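PDB 5XH8: extracellular invertase from Aspergillus kawachii, which acts on beta-fructofuranosides such as sucrose as a family 32 glycoside hydrolase with high transfructosylation activity, probably yielding fructooligosaccharides such as 1-kestose. Local coordinates for residues N83-P88 with S146-L151; L113-V118 with S137-S142; P42-T47 with G100-N105. One frame throughout, in Å; residues are numbered along the deposited sequence.

Interaction 1. Residues N83-P88 with S146-L151; sequences NQVIVP and SNFTKL
Val85 meets Ser146 through its branch: with CG1 anti to its own carbonyl carbon (chi1 -51°), the CG1 methyl sits 3.2 Å from Ser146 O. The other methyl, CG2, reaches Phe148 CD1 at 3.7 Å, the two side chains running alongside each other in one direction. The Val85 carbonyl makes the direct backbone bond of this contact: Phe148 N donates to Val85 O at 2.8 Å with an N-H...O angle of 164°, the donor tilted out of the carbonyl plane, and the CA-H of Asn147 leans on the same oxygen. Val85 and Ile86 share one opposing residue, Ile65 of strand 65-70, to which both backbones bond: a classic beta bulge. Ile86 also slants across the extended aliphatic chain of Lys150, its CG1 3.7 Å from Lys150 CE. That chain carries the ammonium on to Val87, where Lys150 NZ donates a hydrogen bond to Val87 O at 2.7 Å (C=O...N 163°). A salt bridge to Asp93 is a second hold on NZ, so the charge is fixed from two partners. Residues 83-88 lie in the connection between two successive blades of the GH32 five-bladed beta-propeller, here bonded and packed against strand 149-150, the outermost strand of the second blade, and the loop before it.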
ATOM      1  N   ASN A  83     -21.361   8.359 -18.053  1.00 23.13           N
ATOM      2  CA  ASN A  83     -20.106   8.762 -17.420  1.00 25.14           C
ATOM      3  C   ASN A  83     -19.828   7.887 -16.187  1.00 23.92           C
ATOM      4  O   ASN A  83     -20.754   7.410 -15.518  1.00 21.70           O
ATOM      5  CB  ASN A  83     -20.110  10.244 -17.031  1.00 27.56           C
ATOM      6  CG  ASN A  83     -20.268  11.162 -18.236  1.00 31.12           C
ATOM      7  OD1 ASN A  83     -21.144  12.018 -18.274  1.00 37.55           O
ATOM      8  ND2 ASN A  83     -19.471  10.949 -19.237  1.00 32.17           N
ATOM      9  N   GLN A  84     -18.538   7.672 -15.940  1.00 21.75           N
ATOM     10  CA  GLN A  84     -18.072   6.640 -15.025  1.00 20.89           C
ATOM     11  C   GLN A  84     -18.527   6.964 -13.592  1.00 21.00           C
ATOM     12  O   GLN A  84     -18.616   8.136 -13.209  1.00 19.48           O
ATOM     13  CB  GLN A  84     -16.544   6.514 -15.100  1.00 21.27           C
ATOM     14  CG  GLN A  84     -16.005   5.855 -16.377  1.00 20.14           C
ATOM     15  CD  GLN A  84     -15.770   6.815 -17.541  1.00 20.53           C
ATOM     16  OE1 GLN A  84     -16.340   7.882 -17.581  1.00 20.13           O
ATOM     17  NE2 GLN A  84     -14.944   6.403 -18.519  1.00 20.81           N
ATOM     18  N   VAL A  85     -18.846   5.923 -12.836  1.00 20.94           N
ATOM     19  CA  VAL A  85     -19.230   6.056 -11.424  1.00 21.59           C
ATOM     20  C   VAL A  85     -18.010   6.116 -10.501  1.00 20.64           C
ATOM     21  O   VAL A  85     -18.135   6.416  -9.302  1.00 20.77           O
ATOM     22  CB  VAL A  85     -20.202   4.922 -11.004  1.00 21.81           C
ATOM     23  CG1 VAL A  85     -21.344   4.840 -11.993  1.00 23.01           C
ATOM     24  CG2 VAL A  85     -19.508   3.555 -10.903  1.00 22.05           C
ATOM     25  N   ILE A  86     -16.861   5.731 -11.038  1.00 18.57           N
ATOM     26  CA  ILE A  86     -15.584   5.820 -10.341  1.00 19.22           C
ATOM     27  C   ILE A  86     -14.485   5.925 -11.404  1.00 18.87           C
ATOM     28  O   ILE A  86     -14.557   5.234 -12.417  1.00 17.71           O
ATOM     29  CB  ILE A  86     -15.355   4.631  -9.362  1.00 19.29           C
ATOM     30  CG1 ILE A  86     -14.075   4.811  -8.538  1.00 20.27           C
ATOM     31  CG2 ILE A  86     -15.374   3.277 -10.069  1.00 19.78           C
ATOM     32  CD1 ILE A  86     -13.936   3.781  -7.415  1.00 20.80           C
ATOM     33  N   VAL A  87     -13.484   6.773 -11.143  1.00 19.34           N
ATOM     34  CA  VAL A  87     -12.408   7.040 -12.074  1.00 19.49           C
ATOM     35  C   VAL A  87     -11.079   6.948 -11.350  1.00 19.91           C
ATOM     36  O   VAL A  87     -11.028   7.144 -10.140  1.00 19.21           O
ATOM     37  CB  VAL A  87     -12.554   8.438 -12.757  1.00 21.50           C
ATOM     38  CG1 VAL A  87     -13.784   8.481 -13.667  1.00 22.99           C
ATOM     39  CG2 VAL A  87     -12.619   9.586 -11.751  1.00 22.30           C
ATOM     40  N   PRO A  88      -9.986   6.713 -12.098  1.00 19.51           N
ATOM     41  CA  PRO A  88      -8.647   6.748 -11.501  1.00 20.45           C
ATOM     42  C   PRO A  88      -8.204   8.154 -11.111  1.00 20.37           C
ATOM     43  O   PRO A  88      -8.894   9.117 -11.430  1.00 21.59           O
ATOM     44  CB  PRO A  88      -7.755   6.198 -12.624  1.00 21.18           C
ATOM     45  CG  PRO A  88      -8.479   6.552 -13.880  1.00 22.13           C
ATOM     46  CD  PRO A  88      -9.942   6.461 -13.552  1.00 20.80           C
ATOM     47  N   SER A 146     -24.868   5.963  -8.791  1.00 24.48           N
ATOM     48  CA  SER A 146     -24.286   6.866  -9.776  1.00 23.30           C
ATOM     49  C   SER A 146     -22.830   7.233  -9.495  1.00 23.46           C
ATOM     50  O   SER A 146     -22.079   7.489 -10.439  1.00 22.79           O
ATOM     51  CB  SER A 146     -25.130   8.123  -9.915  1.00 23.46           C
ATOM     52  OG  SER A 146     -26.346   7.809 -10.574  1.00 23.16           O
ATOM     53  N   ASN A 147     -22.441   7.272  -8.226  1.00 21.68           N
ATOM     54  CA  ASN A 147     -21.058   7.557  -7.829  1.00 23.39           C
ATOM     55  C   ASN A 147     -20.655   6.626  -6.706  1.00 23.10           C
ATOM     56  O   ASN A 147     -21.357   6.512  -5.717  1.00 22.92           O
ATOM     57  CB  ASN A 147     -20.889   9.002  -7.350  1.00 23.19           C
ATOM     58  CG  ASN A 147     -21.117   9.992  -8.451  1.00 24.38           C
ATOM     59  OD1 ASN A 147     -20.221  10.251  -9.223  1.00 25.29           O
ATOM     60  ND2 ASN A 147     -22.343  10.514  -8.568  1.00 24.69           N
ATOM     61  N   PHE A 148     -19.527   5.953  -6.881  1.00 23.04           N
ATOM     62  CA  PHE A 148     -18.898   5.219  -5.813  1.00 23.06           C
ATOM     63  C   PHE A 148     -17.755   6.076  -5.246  1.00 23.67           C
ATOM     64  O   PHE A 148     -16.745   6.257  -5.883  1.00 22.85           O
ATOM     65  CB  PHE A 148     -18.436   3.845  -6.306  1.00 22.67           C
ATOM     66  CG  PHE A 148     -19.551   2.841  -6.335  1.00 23.82           C
ATOM     67  CD1 PHE A 148     -20.492   2.858  -7.369  1.00 24.51           C
ATOM     68  CD2 PHE A 148     -19.717   1.945  -5.296  1.00 23.23           C
ATOM     69  CE1 PHE A 148     -21.559   1.970  -7.375  1.00 24.08           C
ATOM     70  CE2 PHE A 148     -20.767   1.045  -5.297  1.00 24.14           C
ATOM     71  CZ  PHE A 148     -21.691   1.053  -6.345  1.00 24.60           C
ATOM     72  N   THR A 149     -17.974   6.618  -4.053  1.00 22.54           N
ATOM     73  CA  THR A 149     -17.019   7.462  -3.368  1.00 22.92           C
ATOM     74  C   THR A 149     -15.955   6.599  -2.725  1.00 22.45           C
ATOM     75  O   THR A 149     -16.247   5.742  -1.882  1.00 22.30           O
ATOM     76  CB  THR A 149     -17.708   8.258  -2.250  1.00 23.94           C
ATOM     77  OG1 THR A 149     -18.923   8.798  -2.762  1.00 25.73           O
ATOM     78  CG2 THR A 149     -16.789   9.397  -1.728  1.00 23.06           C
ATOM     79  N   LYS A 150     -14.711   6.865  -3.074  1.00 22.48           N
ATOM     80  CA  LYS A 150     -13.607   6.114  -2.494  1.00 22.50           C
ATOM     81  C   LYS A 150     -13.507   6.404  -1.011  1.00 21.92           C
ATOM     82  O   LYS A 150     -13.576   7.553  -0.613  1.00 22.72           O
ATOM     83  CB  LYS A 150     -12.306   6.479  -3.180  1.00 22.13           C
ATOM     84  CG  LYS A 150     -12.317   6.131  -4.668  1.00 23.04           C
ATOM     85  CD  LYS A 150     -11.191   6.843  -5.391  1.00 22.32           C
ATOM     86  CE  LYS A 150     -11.306   6.690  -6.893  1.00 21.50           C
ATOM     87  NZ  LYS A 150     -10.154   7.346  -7.563  1.00 20.74           N
ATOM     88  N   LEU A 151     -13.369   5.369  -0.194  1.00 23.06           N
ATOM     89  CA  LEU A 151     -13.082   5.593   1.217  1.00 23.93           C
ATOM     90  C   LEU A 151     -11.725   6.294   1.320  1.00 24.27           C
ATOM     91  O   LEU A 151     -10.778   5.959   0.579  1.00 21.06           O
ATOM     92  CB  LEU A 151     -13.040   4.273   2.010  1.00 25.50           C
ATOM     93  CG  LEU A 151     -14.318   3.453   2.145  1.00 26.56           C
ATOM     94  CD1 LEU A 151     -14.118   2.447   3.268  1.00 28.71           C
ATOM     95  CD2 LEU A 151     -15.557   4.316   2.404  1.00 27.57           C
TER
HETATM   96  O   HOH W   1     -17.856   9.410 -10.274  1.00 48.78           O
HETATM   97  O   HOH W   2     -16.369   8.213  -7.450  1.00 38.32           O

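Interaction 2. Residues L113-V118 with S137-S142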
ATOM      1  N   LEU A 113     -18.158  -1.233  -2.960  1.00 21.42           N
ATOM      2  CA  LEU A 113     -17.295  -1.748  -4.037  1.00 21.23           C
ATOM      3  C   LEU A 113     -15.919  -2.088  -3.492  1.00 21.41           C
ATOM      4  O   LEU A 113     -15.254  -1.224  -2.902  1.00 21.28           O
ATOM      5  CB  LEU A 113     -17.143  -0.687  -5.130  1.00 20.62           C
ATOM      6  CG  LEU A 113     -16.148  -0.973  -6.258  1.00 20.20           C
ATOM      7  CD1 LEU A 113     -16.616  -2.115  -7.116  1.00 21.26           C
ATOM      8  CD2 LEU A 113     -15.949   0.285  -7.095  1.00 21.03           C
ATOM      9  N   LEU A 114     -15.493  -3.333  -3.704  1.00 20.22           N
ATOM     10  CA  LEU A 114     -14.111  -3.735  -3.520  1.00 20.45           C
ATOM     11  C   LEU A 114     -13.503  -3.902  -4.919  1.00 19.88           C
ATOM     12  O   LEU A 114     -13.979  -4.719  -5.704  1.00 20.29           O
ATOM     13  CB  LEU A 114     -14.025  -5.050  -2.733  1.00 20.75           C
ATOM     14  CG  LEU A 114     -12.629  -5.595  -2.425  1.00 21.48           C
ATOM     15  CD1 LEU A 114     -11.825  -4.655  -1.551  1.00 21.79           C
ATOM     16  CD2 LEU A 114     -12.727  -6.962  -1.767  1.00 22.67           C
ATOM     17  N   TYR A 115     -12.437  -3.163  -5.213  1.00 19.68           N
ATOM     18  CA  TYR A 115     -11.891  -3.108  -6.570  1.00 18.88           C
ATOM     19  C   TYR A 115     -10.384  -3.014  -6.587  1.00 19.08           C
ATOM     20  O   TYR A 115      -9.743  -2.638  -5.574  1.00 18.16           O
ATOM     21  CB  TYR A 115     -12.489  -1.914  -7.327  1.00 19.65           C
ATOM     22  CG  TYR A 115     -11.943  -0.541  -6.930  1.00 19.10           C
ATOM     23  CD1 TYR A 115     -12.421   0.123  -5.802  1.00 19.23           C
ATOM     24  CD2 TYR A 115     -10.961   0.083  -7.684  1.00 18.74           C
ATOM     25  CE1 TYR A 115     -11.924   1.366  -5.439  1.00 19.92           C
ATOM     26  CE2 TYR A 115     -10.445   1.320  -7.316  1.00 19.53           C
ATOM     27  CZ  TYR A 115     -10.932   1.962  -6.194  1.00 19.13           C
ATOM     28  OH  TYR A 115     -10.450   3.198  -5.852  1.00 18.71           O
ATOM     29  N   THR A 116      -9.811  -3.340  -7.738  1.00 17.80           N
ATOM     30  CA  THR A 116      -8.366  -3.261  -7.887  1.00 18.18           C
ATOM     31  C   THR A 116      -7.955  -1.838  -8.252  1.00 18.48           C
ATOM     32  O   THR A 116      -8.257  -1.344  -9.345  1.00 19.10           O
ATOM     33  CB  THR A 116      -7.800  -4.264  -8.897  1.00 18.48           C
ATOM     34  OG1 THR A 116      -8.101  -5.598  -8.462  1.00 20.01           O
ATOM     35  CG2 THR A 116      -6.272  -4.117  -8.983  1.00 18.00           C
ATOM     36  N   SER A 117      -7.244  -1.218  -7.315  1.00 18.79           N
ATOM     37  CA  SER A 117      -6.675   0.116  -7.437  1.00 19.38           C
ATOM     38  C   SER A 117      -5.226  -0.016  -7.956  1.00 19.86           C
ATOM     39  O   SER A 117      -4.424  -0.719  -7.352  1.00 19.76           O
ATOM     40  CB  SER A 117      -6.748   0.821  -6.082  1.00 19.23           C
ATOM     41  OG  SER A 117      -6.425  -0.036  -4.997  1.00 18.86           O
ATOM     42  N   VAL A 118      -4.926   0.615  -9.096  1.00 19.23           N
ATOM     43  CA  VAL A 118      -3.656   0.449  -9.797  1.00 19.15           C
ATOM     44  C   VAL A 118      -2.742   1.695  -9.653  1.00 19.39           C
ATOM     45  O   VAL A 118      -3.151   2.845  -9.917  1.00 18.86           O
ATOM     46  CB  VAL A 118      -3.881   0.102 -11.268  1.00 19.51           C
ATOM     47  CG1 VAL A 118      -2.569   0.017 -12.054  1.00 20.33           C
ATOM     48  CG2 VAL A 118      -4.664  -1.203 -11.397  1.00 20.29           C
ATOM     49  N   SER A 137      -9.079  -1.850  -2.896  1.00 19.16           N
ATOM     50  CA  SER A 137      -9.582  -0.689  -2.169  1.00 19.07           C
ATOM     51  C   SER A 137     -11.085  -0.711  -2.112  1.00 18.80           C
ATOM     52  O   SER A 137     -11.739  -1.423  -2.899  1.00 18.54           O
ATOM     53  CB  SER A 137      -9.098   0.608  -2.830  1.00 19.29           C
ATOM     54  OG  SER A 137      -7.691   0.747  -2.677  1.00 19.63           O
ATOM     55  N   LEU A 138     -11.633   0.085  -1.192  1.00 19.64           N
ATOM     56  CA  LEU A 138     -13.084   0.206  -0.999  1.00 19.72           C
ATOM     57  C   LEU A 138     -13.629   1.553  -1.434  1.00 19.79           C
ATOM     58  O   LEU A 138     -12.981   2.595  -1.263  1.00 18.57           O
ATOM     59  CB  LEU A 138     -13.467   0.023   0.478  1.00 21.25           C
ATOM     60  CG  LEU A 138     -13.249  -1.363   1.098  1.00 22.27           C
ATOM     61  CD1 LEU A 138     -13.635  -1.285   2.577  1.00 23.14           C
ATOM     62  CD2 LEU A 138     -14.048  -2.446   0.401  1.00 22.83           C
ATOM     63  N   ALA A 139     -14.832   1.496  -2.007  1.00 18.55           N
ATOM     64  CA  ALA A 139     -15.645   2.652  -2.270  1.00 19.13           C
ATOM     65  C   ALA A 139     -17.102   2.306  -1.945  1.00 19.79           C
ATOM     66  O   ALA A 139     -17.510   1.139  -1.941  1.00 19.76           O
ATOM     67  CB  ALA A 139     -15.517   3.104  -3.715  1.00 19.05           C
ATOM     68  N   VAL A 140     -17.864   3.345  -1.665  1.00 20.39           N
ATOM     69  CA  VAL A 140     -19.266   3.214  -1.290  1.00 22.68           C
ATOM     70  C   VAL A 140     -20.116   4.189  -2.086  1.00 20.60           C
ATOM     71  O   VAL A 140     -19.723   5.328  -2.269  1.00 22.85           O
ATOM     72  CB  VAL A 140     -19.434   3.537   0.212  1.00 24.13           C
ATOM     73  CG1 VAL A 140     -20.897   3.587   0.567  1.00 29.50           C
ATOM     74  CG2 VAL A 140     -18.738   2.463   1.031  1.00 24.51           C
ATOM     75  N   SER A 141     -21.277   3.753  -2.548  1.00 21.31           N
ATOM     76  CA  SER A 141     -22.229   4.670  -3.183  1.00 22.25           C
ATOM     77  C   SER A 141     -23.363   5.027  -2.237  1.00 23.48           C
ATOM     78  O   SER A 141     -24.143   4.158  -1.861  1.00 24.28           O
ATOM     79  CB  SER A 141     -22.835   4.127  -4.458  1.00 22.00           C
ATOM     80  OG  SER A 141     -23.746   5.116  -4.973  1.00 23.87           O
ATOM     81  N   SER A 142     -23.422   6.306  -1.881  1.00 24.04           N
ATOM     82  CA  SER A 142     -24.520   6.873  -1.121  1.00 26.59           C
ATOM     83  C   SER A 142     -25.580   7.581  -1.983  1.00 28.08           C
ATOM     84  O   SER A 142     -26.483   8.210  -1.429  1.00 29.76           O
ATOM     85  CB  SER A 142     -23.963   7.860  -0.097  1.00 26.35           C
ATOM     86  OG  SER A 142     -23.204   8.883  -0.704  1.00 25.30           O
TER
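Chi1 of 75° tucks the Tyr115 ring between its own backbone N and carbonyl carbon, which sets CD1 3.4 Å from Ser137 O; chi1 of 41° in Ser117 likewise turns its hydroxyl oxygen to that of Ser137. These residues sit on two neighbouring, antiparallel strands, 112-118 and 134-140, the middle pair of a four-stranded blade of the GH32 beta-propeller. The register follows from the bonds. Leu113 pairs with Ala139 (Leu113 N to Ala139 O 2.7 Å, Ala139 N to Leu113 O 2.9 Å), and Tyr115 with Ser137, again by two backbone bonds, so both are hydrogen-bonded pairs. Between them Leu114 and Leu138 form a non-hydrogen-bonded pair on the other face, where Leu114 CD1 packs 3.7 Å from Leu138 CD2, the side chains set at a slant. On the face carrying Leu113, Ala139, Tyr115 and Ser137, the Tyr115 ring lies beside Ser137, with Tyr115 CE1 4.3 Å from Ala139 CB, while its OH bonds to Asp93. At the far end Ser117 OG and Ser137 OG are hydrogen-bonded at 2.8 Å, and Ser117 OG is held in addition by Thr135 OG1.

Interaction 3. Residues P42-T47 with G100-N105; sequences PCLHYT and GSVIPN
Val102 fills the space between Leu44 and Tyr46 with one methyl for each. Because CG1 is anti to the backbone N (chi1 171°), it comes to 3.7 Å from Tyr46 CG and makes an off-centre CH-pi contact, 4.2 Å from the centroid of the Tyr46 ring to Val102 CG1. CG2, beside the backbone N, turns the other way and packs 4.0 Å from Leu44 CG while lying 3.3 Å from Leu44 O. That same carbonyl oxygen borders the Tyr46 ring at its edge, in plane; the ring also stacks on His55 and touches Phe148. Further along, Pro104 extends the apolar contact through CG against Tyr46 CB, while its CB lies 3.4 Å from Thr47 O.

The two strand segments run almost parallel, with 5° between their directions, yet they belong to different sheets. Strand 96-103 is the first strand of a four-stranded blade and strand 37-47 pairs with 54-60 in the preceding one, so the contact joins the inner strands of adjacent propeller blades across their boundary by side-chain packing, one direct backbone bond and a water bridge.

Toward the polar edge, Leu44, whose backbone is in the left-handed region, kinks the first strand and offers its N-H to Gly100. Leu44 N lies 2.9 Å from Gly100 O, but the N-H...O angle is only 137°, a bent bond, and Cys43 CB crowds the same oxygen. A water then spans the wider gap: it donates to His45 O at 2.7 Å and accepts from Val102 N at 2.9 Å. The His45 imidazole points elsewhere, NE2 bonding to Ala322 O and ND1 to Gly57 N.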
ATOM      1  N   PRO A  42     -16.950  -6.372 -17.986  1.00 18.76           N
ATOM      2  CA  PRO A  42     -18.049  -6.057 -17.099  1.00 19.12           C
ATOM      3  C   PRO A  42     -17.603  -6.302 -15.637  1.00 19.73           C
ATOM      4  O   PRO A  42     -16.675  -7.064 -15.400  1.00 19.22           O
ATOM      5  CB  PRO A  42     -19.138  -7.034 -17.531  1.00 19.42           C
ATOM      6  CG  PRO A  42     -18.370  -8.226 -18.011  1.00 19.64           C
ATOM      7  CD  PRO A  42     -17.159  -7.655 -18.683  1.00 19.06           C
ATOM      8  N   CYS A  43     -18.228  -5.606 -14.696  1.00 20.40           N
ATOM      9  CA  CYS A  43     -17.938  -5.766 -13.269  1.00 20.93           C
ATOM     10  C   CYS A  43     -18.976  -4.969 -12.502  1.00 20.93           C
ATOM     11  O   CYS A  43     -19.928  -4.442 -13.096  1.00 20.84           O
ATOM     12  CB  CYS A  43     -16.498  -5.300 -12.924  1.00 22.06           C
ATOM     13  SG  CYS A  43     -16.114  -3.607 -13.401  1.00 23.34           S
ATOM     14  N   LEU A  44     -18.848  -4.946 -11.179  1.00 20.99           N
ATOM     15  CA  LEU A  44     -19.604  -4.043 -10.312  1.00 22.12           C
ATOM     16  C   LEU A  44     -21.113  -4.358 -10.188  1.00 23.39           C
ATOM     17  O   LEU A  44     -21.802  -3.671  -9.422  1.00 26.26           O
ATOM     18  CB  LEU A  44     -19.362  -2.566 -10.741  1.00 22.69           C
ATOM     19  CG  LEU A  44     -20.056  -1.390 -10.028  1.00 24.40           C
ATOM     20  CD1 LEU A  44     -19.122  -0.208  -9.826  1.00 26.15           C
ATOM     21  CD2 LEU A  44     -21.299  -0.947 -10.768  1.00 26.01           C
ATOM     22  N   HIS A  45     -21.608  -5.419 -10.835  1.00 22.16           N
ATOM     23  CA  HIS A  45     -23.048  -5.695 -10.865  1.00 22.64           C
ATOM     24  C   HIS A  45     -23.621  -5.875  -9.442  1.00 23.47           C
ATOM     25  O   HIS A  45     -22.964  -6.468  -8.586  1.00 25.70           O
ATOM     26  CB  HIS A  45     -23.408  -6.999 -11.598  1.00 23.01           C
ATOM     27  CG  HIS A  45     -22.770  -7.206 -12.931  1.00 23.37           C
ATOM     28  ND1 HIS A  45     -22.615  -6.200 -13.863  1.00 24.32           N
ATOM     29  CD2 HIS A  45     -22.337  -8.338 -13.530  1.00 23.20           C
ATOM     30  CE1 HIS A  45     -22.052  -6.685 -14.952  1.00 23.50           C
ATOM     31  NE2 HIS A  45     -21.893  -7.988 -14.783  1.00 24.77           N
ATOM     32  N   TYR A  46     -24.833  -5.399  -9.198  1.00 23.54           N
ATOM     33  CA  TYR A  46     -25.498  -5.685  -7.926  1.00 24.73           C
ATOM     34  C   TYR A  46     -26.975  -5.409  -7.975  1.00 23.95           C
ATOM     35  O   TYR A  46     -27.424  -4.509  -8.688  1.00 24.25           O
ATOM     36  CB  TYR A  46     -24.877  -4.890  -6.763  1.00 23.58           C
ATOM     37  CG  TYR A  46     -25.119  -3.388  -6.774  1.00 23.51           C
ATOM     38  CD1 TYR A  46     -24.381  -2.535  -7.600  1.00 23.23           C
ATOM     39  CD2 TYR A  46     -26.088  -2.804  -5.932  1.00 23.48           C
ATOM     40  CE1 TYR A  46     -24.582  -1.155  -7.584  1.00 23.38           C
ATOM     41  CE2 TYR A  46     -26.289  -1.428  -5.912  1.00 23.52           C
ATOM     42  CZ  TYR A  46     -25.538  -0.600  -6.742  1.00 24.09           C
ATOM     43  OH  TYR A  46     -25.749   0.782  -6.730  1.00 25.12           O
ATOM     44  N   THR A  47     -27.723  -6.180  -7.196  1.00 23.88           N
ATOM     45  CA  THR A  47     -29.107  -5.867  -6.916  1.00 25.40           C
ATOM     46  C   THR A  47     -29.141  -4.937  -5.723  1.00 25.03           C
ATOM     47  O   THR A  47     -28.651  -5.282  -4.656  1.00 26.54           O
ATOM     48  CB  THR A  47     -29.928  -7.123  -6.590  1.00 25.95           C
ATOM     49  OG1 THR A  47     -29.754  -8.093  -7.629  1.00 27.45           O
ATOM     50  CG2 THR A  47     -31.391  -6.787  -6.456  1.00 25.66           C
ATOM     51  N   GLY A 100     -13.830  -4.561 -10.072  1.00 19.36           N
ATOM     52  CA  GLY A 100     -14.250  -4.793  -8.710  1.00 20.64           C
ATOM     53  C   GLY A 100     -15.646  -5.380  -8.678  1.00 21.85           C
ATOM     54  O   GLY A 100     -16.333  -5.464  -9.729  1.00 21.54           O
ATOM     55  N   SER A 101     -16.070  -5.757  -7.470  1.00 20.66           N
ATOM     56  CA  SER A 101     -17.398  -6.270  -7.245  1.00 20.52           C
ATOM     57  C   SER A 101     -18.008  -5.619  -6.008  1.00 21.18           C
ATOM     58  O   SER A 101     -17.301  -4.993  -5.190  1.00 17.98           O
ATOM     59  CB  SER A 101     -17.369  -7.800  -7.113  1.00 21.60           C
ATOM     60  OG  SER A 101     -16.450  -8.215  -6.125  1.00 23.38           O
ATOM     61  N   VAL A 102     -19.331  -5.780  -5.891  1.00 20.78           N
ATOM     62  CA  VAL A 102     -20.114  -5.040  -4.911  1.00 21.89           C
ATOM     63  C   VAL A 102     -20.780  -5.949  -3.879  1.00 23.08           C
ATOM     64  O   VAL A 102     -21.491  -6.909  -4.230  1.00 22.96           O
ATOM     65  CB  VAL A 102     -21.167  -4.159  -5.606  1.00 21.60           C
ATOM     66  CG1 VAL A 102     -22.153  -3.536  -4.596  1.00 21.62           C
ATOM     67  CG2 VAL A 102     -20.455  -3.086  -6.431  1.00 21.21           C
ATOM     68  N   ILE A 103     -20.552  -5.602  -2.617  1.00 23.78           N
ATOM     69  CA  ILE A 103     -21.355  -6.082  -1.483  1.00 24.98           C
ATOM     70  C   ILE A 103     -22.586  -5.178  -1.414  1.00 23.72           C
ATOM     71  O   ILE A 103     -22.461  -4.010  -1.086  1.00 24.81           O
ATOM     72  CB  ILE A 103     -20.565  -6.033  -0.142  1.00 26.88           C
ATOM     73  CG1 ILE A 103     -19.310  -6.905  -0.248  1.00 27.66           C
ATOM     74  CG2 ILE A 103     -21.467  -6.455   1.034  1.00 27.45           C
ATOM     75  CD1 ILE A 103     -18.344  -6.752   0.912  1.00 29.58           C
ATOM     76  N   PRO A 104     -23.770  -5.693  -1.776  1.00 23.17           N
ATOM     77  CA  PRO A 104     -24.915  -4.787  -1.952  1.00 24.99           C
ATOM     78  C   PRO A 104     -25.361  -4.072  -0.687  1.00 25.08           C
ATOM     79  O   PRO A 104     -25.723  -2.888  -0.723  1.00 24.08           O
ATOM     80  CB  PRO A 104     -26.031  -5.718  -2.464  1.00 25.13           C
ATOM     81  CG  PRO A 104     -25.300  -6.859  -3.066  1.00 24.86           C
ATOM     82  CD  PRO A 104     -24.099  -7.065  -2.193  1.00 24.59           C
ATOM     83  N   ASN A 105     -25.301  -4.791   0.423  1.00 27.44           N
ATOM     84  CA  ASN A 105     -25.675  -4.262   1.710  1.00 29.58           C
ATOM     85  C   ASN A 105     -24.418  -4.228   2.569  1.00 29.50           C
ATOM     86  O   ASN A 105     -24.168  -5.142   3.349  1.00 27.58           O
ATOM     87  CB  ASN A 105     -26.755  -5.167   2.322  1.00 33.25           C
ATOM     88  CG  ASN A 105     -27.690  -4.399   3.233  1.00 40.15           C
ATOM     89  OD1 ASN A 105     -27.261  -3.511   3.960  1.00 38.46           O
ATOM     90  ND2 ASN A 105     -28.995  -4.704   3.154  1.00 47.39           N
TER
HETATM   91  O   HOH W   3     -20.475  -7.308  -8.135  1.00 21.18           O

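From the N terminus, strand 37-47 opens interaction 3 and the chain passes through the first blade to residues 83-88, which open interaction 1. Strand 96-103 then closes interaction 3 while interaction 1 is still open, so these two cross. Interaction 2 follows in series with interaction 3, opening at 113-118 and closing at 137-142, wholly within the span that interaction 1 ends at 146-151. Interactions 2 and 1 meet on neighbouring strands of one sheet, Thr149 N probably bonding to Val140 O at 2.8 Å; between interactions 2 and 3, Leu114 N probably hydrogen-bonds to Ser101 O at 2.9 Å. Interaction 3 joins the two blades directly; interaction 1 joins the loop between them to the second blade's outer edge.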